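PDB 2UY1: cleavage stimulation factor 77 from Encephalitozoon cuniculi, which probably serves as an mRNA-binding scaffold of the nuclear 3'-end processing machinery, built as a helical-repeat protein of the Suppressor of forked family. Local coordinates for residues B[19-24]-B[31-36]; B[73-78]-B[86-91]; B[197-202]-B[221-226]; B[356-361]-B[384-389]. All coordinates share one frame; numbering follows the deposited sequence.

The four contacts follow one another along the chain, each closing before the next begins, and all lie in the Suppressor of forked family region, an all-helical chain without strands. Contacts 1, 2 and 3 each join two helices running nearly antiparallel, whereas contact 4 joins nearly parallel helices with another helix, 370-379, between them in sequence. The centres of contacts 1 and 2 are about 22 Å apart, as are those of contacts 2 and 3, which touch where Phe78 packs on Phe200. Contact 4 lies across the chain's centre, about 65 Å from contact 2, centre to centre. Such spacing shows an elongated array of stacked helices, consistent with a HAT-type solenoid that offers a long surface to partners.

Contact 1: residues B[19-24]-B[31-36]; sequences EHARRL and RSLESL
Leu24 and Leu33 mark the closest passage of the two backbones, their CA atoms 5.7 Å apart. Here the axes of segments 19-24 and 31-36 approach to 9.3 Å and run nearly antiparallel, at 150°. Small and aliphatic residues suit this short separation. Ala21 has only a methyl group, so Leu36 can bring CD2 to 3.8 Å from Ala21 CB, while Leu33 CD1 rests 3.4 Å from Ala21 O. Leu33 reaches across because its CG stands anti to the backbone N (chi1 -171°), which swings the branch toward the other helix. Leu24 points toward the partner helix and spreads its two methyls over the turn at Ser32, with Leu24 CD2 3.7 Å from Ser32 CB. At the border, His20 and Leu36 lie alongside one another, pointing opposite ways, His20 CD2 meeting Leu36 CD1 at 3.4 Å. The ring of His20 also carries Leu24 CD1 over one face. Ser32, small enough for this margin, hydrogen-bonds through OG to Asp29 in the short connection between the helices. The result is a hairpin of helices 14-26 and 30-40 closed by apolar contacts, with helix 47-57 packed next to it: Leu33 touches Tyr56 there, and Arg22 touches Leu52.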
# COMPACT_ATOMS: atom_id res chain seq x y z
N GLU B 19 38.90 -10.29 31.70
CA GLU B 19 39.40 -9.17 32.48
C GLU B 19 39.58 -9.55 33.95
O GLU B 19 40.53 -9.11 34.55
CB GLU B 19 38.50 -7.95 32.31
CG GLU B 19 38.88 -7.05 31.09
CD GLU B 19 37.71 -6.18 30.54
OE1 GLU B 19 37.83 -5.69 29.36
OE2 GLU B 19 36.69 -6.00 31.27
N HIS B 20 38.66 -10.35 34.49
CA HIS B 20 38.78 -10.93 35.85
C HIS B 20 40.00 -11.84 35.96
O HIS B 20 40.85 -11.65 36.87
CB HIS B 20 37.49 -11.68 36.21
CG HIS B 20 37.48 -12.27 37.59
ND1 HIS B 20 37.89 -11.56 38.70
CD2 HIS B 20 37.07 -13.47 38.04
CE1 HIS B 20 37.75 -12.32 39.78
NE2 HIS B 20 37.28 -13.49 39.40
N ALA B 21 40.14 -12.76 34.99
CA ALA B 21 41.31 -13.65 34.87
C ALA B 21 42.63 -12.91 34.84
O ALA B 21 43.59 -13.30 35.53
CB ALA B 21 41.17 -14.64 33.64
N ARG B 22 42.68 -11.83 34.07
CA ARG B 22 43.90 -11.03 33.94
C ARG B 22 44.25 -10.28 35.25
O ARG B 22 45.41 -10.28 35.68
CB ARG B 22 43.79 -10.09 32.76
CG ARG B 22 45.06 -9.39 32.37
CD ARG B 22 44.81 -8.43 31.19
NE ARG B 22 44.75 -9.02 29.83
CZ ARG B 22 45.68 -9.80 29.25
NH1 ARG B 22 46.78 -10.22 29.91
NH2 ARG B 22 45.48 -10.21 28.00
N ARG B 23 43.24 -9.65 35.88
CA ARG B 23 43.36 -9.10 37.25
C ARG B 23 43.89 -10.10 38.30
O ARG B 23 44.86 -9.77 39.05
CB ARG B 23 42.02 -8.56 37.75
CG ARG B 23 41.64 -7.14 37.36
CD ARG B 23 40.22 -6.77 37.86
NE ARG B 23 39.19 -6.93 36.82
CZ ARG B 23 38.06 -7.62 36.97
NH1 ARG B 23 37.77 -8.18 38.14
NH2 ARG B 23 37.21 -7.74 35.96
N LEU B 24 43.26 -11.28 38.38
CA LEU B 24 43.71 -12.38 39.27
C LEU B 24 45.15 -12.86 39.01
O LEU B 24 45.89 -13.20 39.97
CB LEU B 24 42.79 -13.59 39.15
CG LEU B 24 41.38 -13.51 39.72
CD1 LEU B 24 40.63 -14.80 39.37
CD2 LEU B 24 41.43 -13.29 41.25
N ARG B 31 45.28 -19.37 43.44
CA ARG B 31 44.19 -20.21 43.94
C ARG B 31 42.88 -19.88 43.21
O ARG B 31 42.26 -20.78 42.64
CB ARG B 31 44.07 -20.08 45.47
CG ARG B 31 45.45 -20.15 46.14
CD ARG B 31 45.40 -20.20 47.70
NE ARG B 31 46.46 -21.10 48.17
CZ ARG B 31 46.56 -21.60 49.40
NH1 ARG B 31 45.66 -21.27 50.33
NH2 ARG B 31 47.57 -22.42 49.71
N SER B 32 42.50 -18.60 43.20
CA SER B 32 41.36 -18.09 42.42
C SER B 32 41.47 -18.23 40.89
O SER B 32 40.49 -18.61 40.22
CB SER B 32 41.11 -16.62 42.76
OG SER B 32 40.56 -16.45 44.06
N LEU B 33 42.62 -17.86 40.33
CA LEU B 33 42.84 -18.03 38.88
C LEU B 33 42.63 -19.49 38.44
O LEU B 33 42.03 -19.75 37.39
CB LEU B 33 44.25 -17.58 38.50
CG LEU B 33 44.62 -17.47 37.01
CD1 LEU B 33 43.61 -16.64 36.25
CD2 LEU B 33 46.05 -16.89 36.84
N GLU B 34 43.15 -20.43 39.25
CA GLU B 34 43.11 -21.87 38.95
C GLU B 34 41.70 -22.46 39.02
O GLU B 34 41.40 -23.37 38.23
CB GLU B 34 44.08 -22.68 39.82
CG GLU B 34 45.54 -22.55 39.37
CD GLU B 34 46.44 -23.69 39.84
OE1 GLU B 34 45.93 -24.75 40.28
OE2 GLU B 34 47.67 -23.53 39.75
N SER B 35 40.87 -21.96 39.96
CA SER B 35 39.41 -22.27 40.01
C SER B 35 38.66 -21.67 38.81
O SER B 35 37.64 -22.22 38.36
CB SER B 35 38.75 -21.73 41.30
OG SER B 35 39.56 -21.88 42.47
N LEU B 36 39.14 -20.51 38.34
CA LEU B 36 38.49 -19.77 37.26
C LEU B 36 38.63 -20.54 35.94
O LEU B 36 37.66 -20.73 35.22
CB LEU B 36 39.07 -18.37 37.10
CG LEU B 36 38.44 -17.58 35.91
CD1 LEU B 36 38.17 -16.12 36.24
CD2 LEU B 36 39.22 -17.71 34.58

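Contact 2: residues B[73-78]-B[86-91]; sequences FTLGQF and GLFKEY. Unlike the reference sequence in segment 86-91: Phe88 (reference Tyr).
The Phe88 ring receives Leu75 CD2 over the centre of one face, a CH-pi contact with the methyl 3.5 Å from the ring centroid and only 7° off the normal. All six ring carbons are therefore about equally near that methyl; the reference sequence has tyrosine at this position. The other methyl, Leu75 CD1, meets the Tyr91 ring obliquely, 3.4 Å from Tyr91 CD2, and also reaches the rim of Phe88. With both methyls against aromatic rings, Leu75 is the most covered residue of the contact. Its CG lies anti to the carbonyl carbon (chi1 -71°), which carries the fork across to segment 86-91. Beside it, Leu87 runs antiparallel to the Leu75 side chain, Leu87 CD2 lying 3.6 Å from Leu75 CD2. Thr74 fits beside Leu87 because it offers two chemistries: CG2 packs 3.7 Å from Leu87 CD2, while OG1 makes a hydrogen bond to the carbonyl of Val70 in its own helix. Phe78 adds a looser contact through CB, 4.1 Å from Leu87 CD2. The hydroxyl of Tyr91 forms a hydrogen bond with Glu72. Helix 69-78 and the short helix 85-90 run nearly antiparallel, at 151°, and helix 47-57 packs against both: its Trp50 meets the Phe78 ring edge-to-face, and its Met51 touches Leu87.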
# COMPACT_ATOMS: atom_id res chain seq x y z
N PHE B 73 46.50 -29.12 23.72
CA PHE B 73 45.23 -28.93 24.48
C PHE B 73 44.42 -27.72 23.98
O PHE B 73 43.20 -27.83 23.81
CB PHE B 73 45.50 -28.91 26.00
CG PHE B 73 44.28 -28.64 26.88
CD1 PHE B 73 43.19 -29.52 26.92
CD2 PHE B 73 44.26 -27.50 27.72
CE1 PHE B 73 42.05 -29.26 27.73
CE2 PHE B 73 43.15 -27.22 28.54
CZ PHE B 73 42.03 -28.12 28.54
N THR B 74 45.11 -26.61 23.70
CA THR B 74 44.55 -25.41 23.06
C THR B 74 44.12 -25.65 21.58
O THR B 74 43.01 -25.26 21.20
CB THR B 74 45.56 -24.19 23.19
OG1 THR B 74 45.93 -24.00 24.56
CG2 THR B 74 45.00 -22.89 22.64
N LEU B 75 44.97 -26.30 20.79
CA LEU B 75 44.61 -26.76 19.45
C LEU B 75 43.44 -27.72 19.41
O LEU B 75 42.76 -27.78 18.41
CB LEU B 75 45.80 -27.34 18.67
CG LEU B 75 46.88 -26.36 18.17
CD1 LEU B 75 48.07 -27.14 17.62
CD2 LEU B 75 46.41 -25.39 17.12
N GLY B 76 43.17 -28.43 20.51
CA GLY B 76 41.93 -29.23 20.62
C GLY B 76 40.73 -28.30 20.42
O GLY B 76 39.76 -28.66 19.76
N GLN B 77 40.85 -27.09 20.97
CA GLN B 77 39.77 -26.10 20.92
C GLN B 77 39.77 -25.24 19.65
O GLN B 77 38.71 -25.04 19.06
CB GLN B 77 39.83 -25.17 22.13
CG GLN B 77 38.50 -24.51 22.40
CD GLN B 77 37.68 -25.28 23.42
OE1 GLN B 77 37.84 -26.50 23.56
NE2 GLN B 77 36.85 -24.57 24.17
N PHE B 78 40.96 -24.76 19.24
CA PHE B 78 41.07 -23.80 18.18
C PHE B 78 41.72 -24.28 16.87
O PHE B 78 42.19 -23.45 16.10
CB PHE B 78 41.77 -22.53 18.69
CG PHE B 78 41.03 -21.85 19.83
CD1 PHE B 78 40.04 -20.88 19.56
CD2 PHE B 78 41.30 -22.18 21.14
CE1 PHE B 78 39.36 -20.24 20.59
CE2 PHE B 78 40.63 -21.54 22.17
CZ PHE B 78 39.63 -20.57 21.87
N GLY B 86 49.52 -18.17 14.62
CA GLY B 86 50.53 -17.98 15.65
C GLY B 86 50.49 -19.14 16.64
O GLY B 86 51.52 -19.58 17.14
N LEU B 87 49.29 -19.64 16.91
CA LEU B 87 49.14 -20.82 17.75
C LEU B 87 49.76 -22.05 17.07
O LEU B 87 50.49 -22.78 17.72
CB LEU B 87 47.68 -21.06 18.14
CG LEU B 87 47.31 -22.27 19.01
CD1 LEU B 87 47.91 -22.17 20.44
CD2 LEU B 87 45.82 -22.39 19.06
N PHE B 88 49.49 -22.26 15.77
CA PHE B 88 50.06 -23.39 15.03
C PHE B 88 51.58 -23.20 14.97
O PHE B 88 52.32 -24.12 15.32
CB PHE B 88 49.40 -23.60 13.65
CG PHE B 88 48.22 -24.60 13.66
CD1 PHE B 88 46.92 -24.16 13.44
CD2 PHE B 88 48.41 -25.96 13.90
CE1 PHE B 88 45.82 -25.07 13.42
CE2 PHE B 88 47.32 -26.88 13.90
CZ PHE B 88 46.01 -26.43 13.64
N LYS B 89 52.02 -21.99 14.61
CA LYS B 89 53.45 -21.60 14.62
C LYS B 89 54.18 -21.94 15.93
O LYS B 89 55.18 -22.66 15.90
CB LYS B 89 53.63 -20.10 14.26
CG LYS B 89 55.09 -19.57 14.30
CD LYS B 89 55.18 -18.16 13.73
CE LYS B 89 56.63 -17.71 13.50
NZ LYS B 89 57.12 -17.84 12.06
N GLU B 90 53.70 -21.42 17.06
CA GLU B 90 54.37 -21.64 18.34
C GLU B 90 54.46 -23.13 18.74
O GLU B 90 55.42 -23.55 19.36
CB GLU B 90 53.68 -20.85 19.45
CG GLU B 90 53.93 -19.36 19.42
CD GLU B 90 52.86 -18.57 20.15
OE1 GLU B 90 52.42 -17.55 19.58
OE2 GLU B 90 52.45 -18.96 21.27
N TYR B 91 53.45 -23.90 18.38
CA TYR B 91 53.38 -25.32 18.74
C TYR B 91 54.51 -26.20 18.18
O TYR B 91 55.06 -25.95 17.09
CB TYR B 91 52.01 -25.84 18.32
CG TYR B 91 51.85 -27.33 18.32
CD1 TYR B 91 52.19 -28.09 19.44
CD2 TYR B 91 51.29 -27.98 17.22
CE1 TYR B 91 52.01 -29.46 19.45
CE2 TYR B 91 51.09 -29.36 17.22
CZ TYR B 91 51.46 -30.10 18.34
OH TYR B 91 51.27 -31.47 18.36

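Contact 3: residues B[197-202]-B[221-226]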
# COMPACT_ATOMS: atom_id res chain seq x y z
N ARG B 197 34.23 -29.37 12.92
CA ARG B 197 34.40 -28.04 12.37
C ARG B 197 33.20 -27.13 12.65
O ARG B 197 33.37 -25.93 12.90
CB ARG B 197 34.68 -28.08 10.87
CG ARG B 197 34.90 -26.64 10.25
CD ARG B 197 35.79 -26.64 9.00
NE ARG B 197 35.95 -25.30 8.44
CZ ARG B 197 36.89 -24.43 8.82
NH1 ARG B 197 37.78 -24.75 9.78
NH2 ARG B 197 36.93 -23.23 8.25
N MET B 198 32.00 -27.68 12.55
CA MET B 198 30.75 -26.90 12.67
C MET B 198 30.47 -26.52 14.14
O MET B 198 29.92 -25.44 14.43
CB MET B 198 29.57 -27.72 12.10
CG MET B 198 29.51 -27.81 10.54
SD MET B 198 29.95 -26.29 9.68
CE MET B 198 28.69 -25.14 10.29
N HIS B 199 30.82 -27.42 15.05
CA HIS B 199 30.70 -27.13 16.49
C HIS B 199 31.56 -25.92 16.83
O HIS B 199 31.07 -24.99 17.43
CB HIS B 199 31.11 -28.34 17.33
CG HIS B 199 30.09 -29.44 17.33
ND1 HIS B 199 28.78 -29.26 17.73
CD2 HIS B 199 30.20 -30.76 17.05
CE1 HIS B 199 28.13 -30.40 17.67
NE2 HIS B 199 28.97 -31.34 17.26
N PHE B 200 32.82 -25.92 16.38
CA PHE B 200 33.74 -24.81 16.67
C PHE B 200 33.15 -23.50 16.19
O PHE B 200 33.15 -22.50 16.92
CB PHE B 200 35.13 -24.99 16.03
CG PHE B 200 35.92 -23.74 16.01
CD1 PHE B 200 36.64 -23.34 17.13
CD2 PHE B 200 35.89 -22.90 14.92
CE1 PHE B 200 37.33 -22.15 17.13
CE2 PHE B 200 36.58 -21.69 14.90
CZ PHE B 200 37.31 -21.32 15.99
N ILE B 201 32.71 -23.48 14.93
CA ILE B 201 32.20 -22.26 14.30
C ILE B 201 31.01 -21.72 15.10
O ILE B 201 31.01 -20.55 15.44
CB ILE B 201 31.90 -22.49 12.75
CG1 ILE B 201 33.24 -22.57 11.98
CG2 ILE B 201 30.96 -21.45 12.18
CD1 ILE B 201 33.13 -22.73 10.44
N HIS B 202 30.02 -22.56 15.43
CA HIS B 202 28.84 -22.12 16.18
C HIS B 202 29.19 -21.66 17.62
O HIS B 202 28.67 -20.66 18.11
CB HIS B 202 27.79 -23.24 16.28
CG HIS B 202 27.02 -23.48 15.01
ND1 HIS B 202 27.36 -24.46 14.10
CD2 HIS B 202 25.91 -22.88 14.52
CE1 HIS B 202 26.53 -24.42 13.07
NE2 HIS B 202 25.63 -23.47 13.31
N GLU B 221 19.37 -25.04 15.72
CA GLU B 221 18.85 -25.59 14.46
C GLU B 221 19.85 -26.54 13.84
O GLU B 221 19.48 -27.62 13.46
CB GLU B 221 18.48 -24.50 13.46
CG GLU B 221 17.12 -23.80 13.74
CD GLU B 221 15.90 -24.72 13.72
OE1 GLU B 221 15.48 -25.17 12.62
OE2 GLU B 221 15.32 -24.95 14.80
N TYR B 222 21.12 -26.15 13.82
CA TYR B 222 22.18 -27.05 13.37
C TYR B 222 22.16 -28.36 14.16
O TYR B 222 22.19 -29.45 13.59
CB TYR B 222 23.55 -26.39 13.47
CG TYR B 222 24.63 -27.40 13.25
CD1 TYR B 222 24.88 -27.90 11.96
CD2 TYR B 222 25.39 -27.89 14.31
CE1 TYR B 222 25.90 -28.85 11.74
CE2 TYR B 222 26.40 -28.83 14.09
CZ TYR B 222 26.64 -29.31 12.81
OH TYR B 222 27.62 -30.26 12.59
N LEU B 223 22.08 -28.24 15.48
CA LEU B 223 22.14 -29.39 16.37
C LEU B 223 20.95 -30.30 16.18
O LEU B 223 21.11 -31.52 16.25
CB LEU B 223 22.17 -28.93 17.82
CG LEU B 223 23.57 -28.55 18.31
CD1 LEU B 223 23.42 -27.99 19.72
CD2 LEU B 223 24.62 -29.70 18.24
N ILE B 224 19.78 -29.71 15.91
CA ILE B 224 18.53 -30.47 15.69
C ILE B 224 18.67 -31.29 14.39
O ILE B 224 18.22 -32.42 14.31
CB ILE B 224 17.29 -29.52 15.64
CG1 ILE B 224 16.97 -28.95 17.04
CG2 ILE B 224 16.06 -30.20 15.03
CD1 ILE B 224 15.64 -28.10 17.11
N GLY B 225 19.35 -30.73 13.41
CA GLY B 225 19.42 -31.36 12.09
C GLY B 225 20.42 -32.48 12.06
O GLY B 225 20.33 -33.38 11.21
N ILE B 226 21.37 -32.46 13.01
CA ILE B 226 22.27 -33.60 13.23
C ILE B 226 21.83 -34.59 14.26
O ILE B 226 22.56 -35.52 14.60
CB ILE B 226 23.79 -33.24 13.46
CG1 ILE B 226 24.03 -32.41 14.72
CG2 ILE B 226 24.38 -32.66 12.20
CD1 ILE B 226 25.55 -32.10 14.88
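Met198 and Tyr222, like His199 and Leu223, lie level with each other on two helices that run almost antiparallel, at 160°, with a wide axial separation of 11.5 Å. Large side chains are needed to bridge that distance, and Tyr222 does most of the bridging. Its CG is anti to the backbone N (chi1 170°), sending the ring in among Met198, His199 and His202. The phenol end lies against the methionine, Tyr222 OH being 3.2 Å from Met198 CB. The base of the ring meets His202, with His202 CE1 3.5 Å from Tyr222 CG and the two planes close to parallel but strongly offset. Against His199 the pairing is T-shaped, the tyrosine edge directed at the imidazole face with planes at 84°. At the edge of that imidazole, in its plane, Leu223 CD2 lies 3.6 Å from His199 CE1. His202 ND1 donates to Met198 O at 2.8 Å, from the face opposite to that used by its backbone N. That bond helps to set the ring's rotation and places a proton on ND1. His199 hydrogen-bonds through both nitrogens, to Tyr219 and Glu195; three imidazole nitrogens are thus held while ring carbons pack on Tyr222 and Leu223.

Contact 4: residues B[356-361]-B[384-389]; sequences LKEEFF and SRMWDS
Met386 fills the groove between the helices, its SD 3.7 Å from Glu358 CA and its methyl CE 3.9 Å from Phe361 CB. A flexible, unbranched thioether suits this place: CG lies anti to the carbonyl carbon (chi1 -77°), which directs the chain across to Glu358, and a bend at the last torsion turns CE toward the carbonyl of Lys357. Phe361 crosses it obliquely, setting CE2 3.7 Å from Met386 O, and Phe361 CE2 comes loosely within 4.4 Å of Ser389 CB. Alongside this apolar centre runs a charged pair. Glu358 OE2 stands 3.5 Å from Arg385 NH1 in a salt bridge, at the edge of the guanidinium and in its plane, with the carboxylate turned 82° against it. The extended arginine also lays its CD 3.4 Å from Glu358 OE2. The two helices are nearly parallel, at 19°, and helix 370-379 comes between them in sequence, as in a solenoid of helical hairpins where every second helix points the same way. Farther out, Thr383 probably helps to position the first shell: its hydroxyl bonds both Glu358 OE1 and the backbone N of Met386, tying the carboxylate to the start of helix 384-397. Phe377 of the intervening helix meets the ring of Phe361 and, edge-to-face, that of Trp387, whose indole packs on helix 400-415.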
# COMPACT_ATOMS: atom_id res chain seq x y z
N LEU B 356 -9.89 -4.31 15.09
CA LEU B 356 -10.86 -5.42 15.10
C LEU B 356 -12.01 -5.11 14.12
O LEU B 356 -12.60 -6.02 13.51
CB LEU B 356 -11.39 -5.55 16.55
CG LEU B 356 -11.97 -6.64 17.46
CD1 LEU B 356 -11.33 -8.02 17.39
CD2 LEU B 356 -11.72 -6.12 18.86
N LYS B 357 -12.42 -3.83 14.07
CA LYS B 357 -13.52 -3.42 13.20
C LYS B 357 -13.19 -3.70 11.72
O LYS B 357 -13.99 -4.35 10.99
CB LYS B 357 -13.86 -1.96 13.43
CG LYS B 357 -14.51 -1.65 14.78
CD LYS B 357 -14.80 -0.13 14.92
CE LYS B 357 -15.03 0.26 16.43
NZ LYS B 357 -14.67 1.74 16.63
N GLU B 358 -12.01 -3.29 11.30
CA GLU B 358 -11.52 -3.51 9.94
C GLU B 358 -11.23 -4.96 9.60
O GLU B 358 -11.59 -5.41 8.51
CB GLU B 358 -10.29 -2.63 9.63
CG GLU B 358 -9.69 -2.81 8.21
CD GLU B 358 -8.65 -1.75 7.84
OE1 GLU B 358 -8.95 -0.52 7.79
OE2 GLU B 358 -7.52 -2.15 7.50
N GLU B 359 -10.56 -5.67 10.52
CA GLU B 359 -10.20 -7.05 10.28
C GLU B 359 -11.42 -7.91 10.30
O GLU B 359 -11.40 -8.87 9.60
CB GLU B 359 -9.18 -7.58 11.31
CG GLU B 359 -7.75 -7.03 11.22
CD GLU B 359 -7.00 -7.40 9.93
OE1 GLU B 359 -7.23 -8.51 9.46
OE2 GLU B 359 -6.19 -6.58 9.40
N PHE B 360 -12.44 -7.57 11.11
CA PHE B 360 -13.75 -8.29 11.14
C PHE B 360 -14.50 -8.06 9.82
O PHE B 360 -14.99 -8.99 9.27
CB PHE B 360 -14.64 -7.76 12.27
CG PHE B 360 -15.89 -8.59 12.59
CD1 PHE B 360 -16.15 -9.80 12.01
CD2 PHE B 360 -16.80 -8.11 13.57
CE1 PHE B 360 -17.27 -10.54 12.32
CE2 PHE B 360 -17.92 -8.83 13.88
CZ PHE B 360 -18.19 -10.03 13.25
N PHE B 361 -14.64 -6.81 9.39
CA PHE B 361 -15.35 -6.55 8.16
C PHE B 361 -14.70 -7.21 6.98
O PHE B 361 -15.38 -7.82 6.17
CB PHE B 361 -15.59 -5.06 7.93
CG PHE B 361 -16.14 -4.77 6.54
CD1 PHE B 361 -17.46 -5.18 6.19
CD2 PHE B 361 -15.32 -4.16 5.58
CE1 PHE B 361 -17.98 -4.99 4.87
CE2 PHE B 361 -15.85 -3.94 4.25
CZ PHE B 361 -17.21 -4.36 3.94
N SER B 384 -10.93 4.28 5.58
CA SER B 384 -11.02 4.45 4.12
C SER B 384 -10.91 3.09 3.47
O SER B 384 -11.53 2.90 2.47
CB SER B 384 -9.89 5.26 3.46
OG SER B 384 -9.71 6.51 4.04
N ARG B 385 -10.08 2.20 4.02
CA ARG B 385 -9.88 0.90 3.42
C ARG B 385 -11.17 0.06 3.48
O ARG B 385 -11.45 -0.60 2.54
CB ARG B 385 -8.74 0.13 4.03
CG ARG B 385 -8.40 -1.13 3.24
CD ARG B 385 -7.71 -2.16 4.11
NE ARG B 385 -6.94 -3.08 3.29
CZ ARG B 385 -6.02 -3.92 3.74
NH1 ARG B 385 -5.74 -3.97 5.05
NH2 ARG B 385 -5.38 -4.72 2.87
N MET B 386 -11.96 0.16 4.56
CA MET B 386 -13.24 -0.54 4.72
C MET B 386 -14.21 0.05 3.70
O MET B 386 -14.76 -0.68 2.92
CB MET B 386 -13.80 -0.35 6.15
CG MET B 386 -13.12 -1.22 7.22
SD MET B 386 -13.55 -0.62 8.90
CE MET B 386 -15.23 -1.34 8.98
N TRP B 387 -14.37 1.38 3.68
CA TRP B 387 -15.11 2.07 2.58
C TRP B 387 -14.72 1.61 1.16
O TRP B 387 -15.59 1.17 0.37
CB TRP B 387 -14.97 3.60 2.71
CG TRP B 387 -15.94 4.28 3.67
CD1 TRP B 387 -15.63 4.97 4.82
CD2 TRP B 387 -17.36 4.33 3.55
NE1 TRP B 387 -16.77 5.46 5.41
CE2 TRP B 387 -17.85 5.07 4.64
CE3 TRP B 387 -18.28 3.85 2.58
CZ2 TRP B 387 -19.21 5.32 4.80
CZ3 TRP B 387 -19.60 4.08 2.78
CH2 TRP B 387 -20.06 4.77 3.90
N ASP B 388 -13.46 1.71 0.82
CA ASP B 388 -13.00 1.27 -0.51
C ASP B 388 -13.19 -0.22 -0.84
O ASP B 388 -13.50 -0.56 -2.02
CB ASP B 388 -11.56 1.60 -0.73
CG ASP B 388 -11.28 3.07 -0.64
OD1 ASP B 388 -12.23 3.87 -0.70
OD2 ASP B 388 -10.10 3.43 -0.56
N SER B 389 -13.04 -1.11 0.13
CA SER B 389 -13.36 -2.56 -0.10
C SER B 389 -14.81 -2.80 -0.36
O SER B 389 -15.18 -3.55 -1.30
CB SER B 389 -12.87 -3.43 1.08
OG SER B 389 -11.50 -3.10 1.32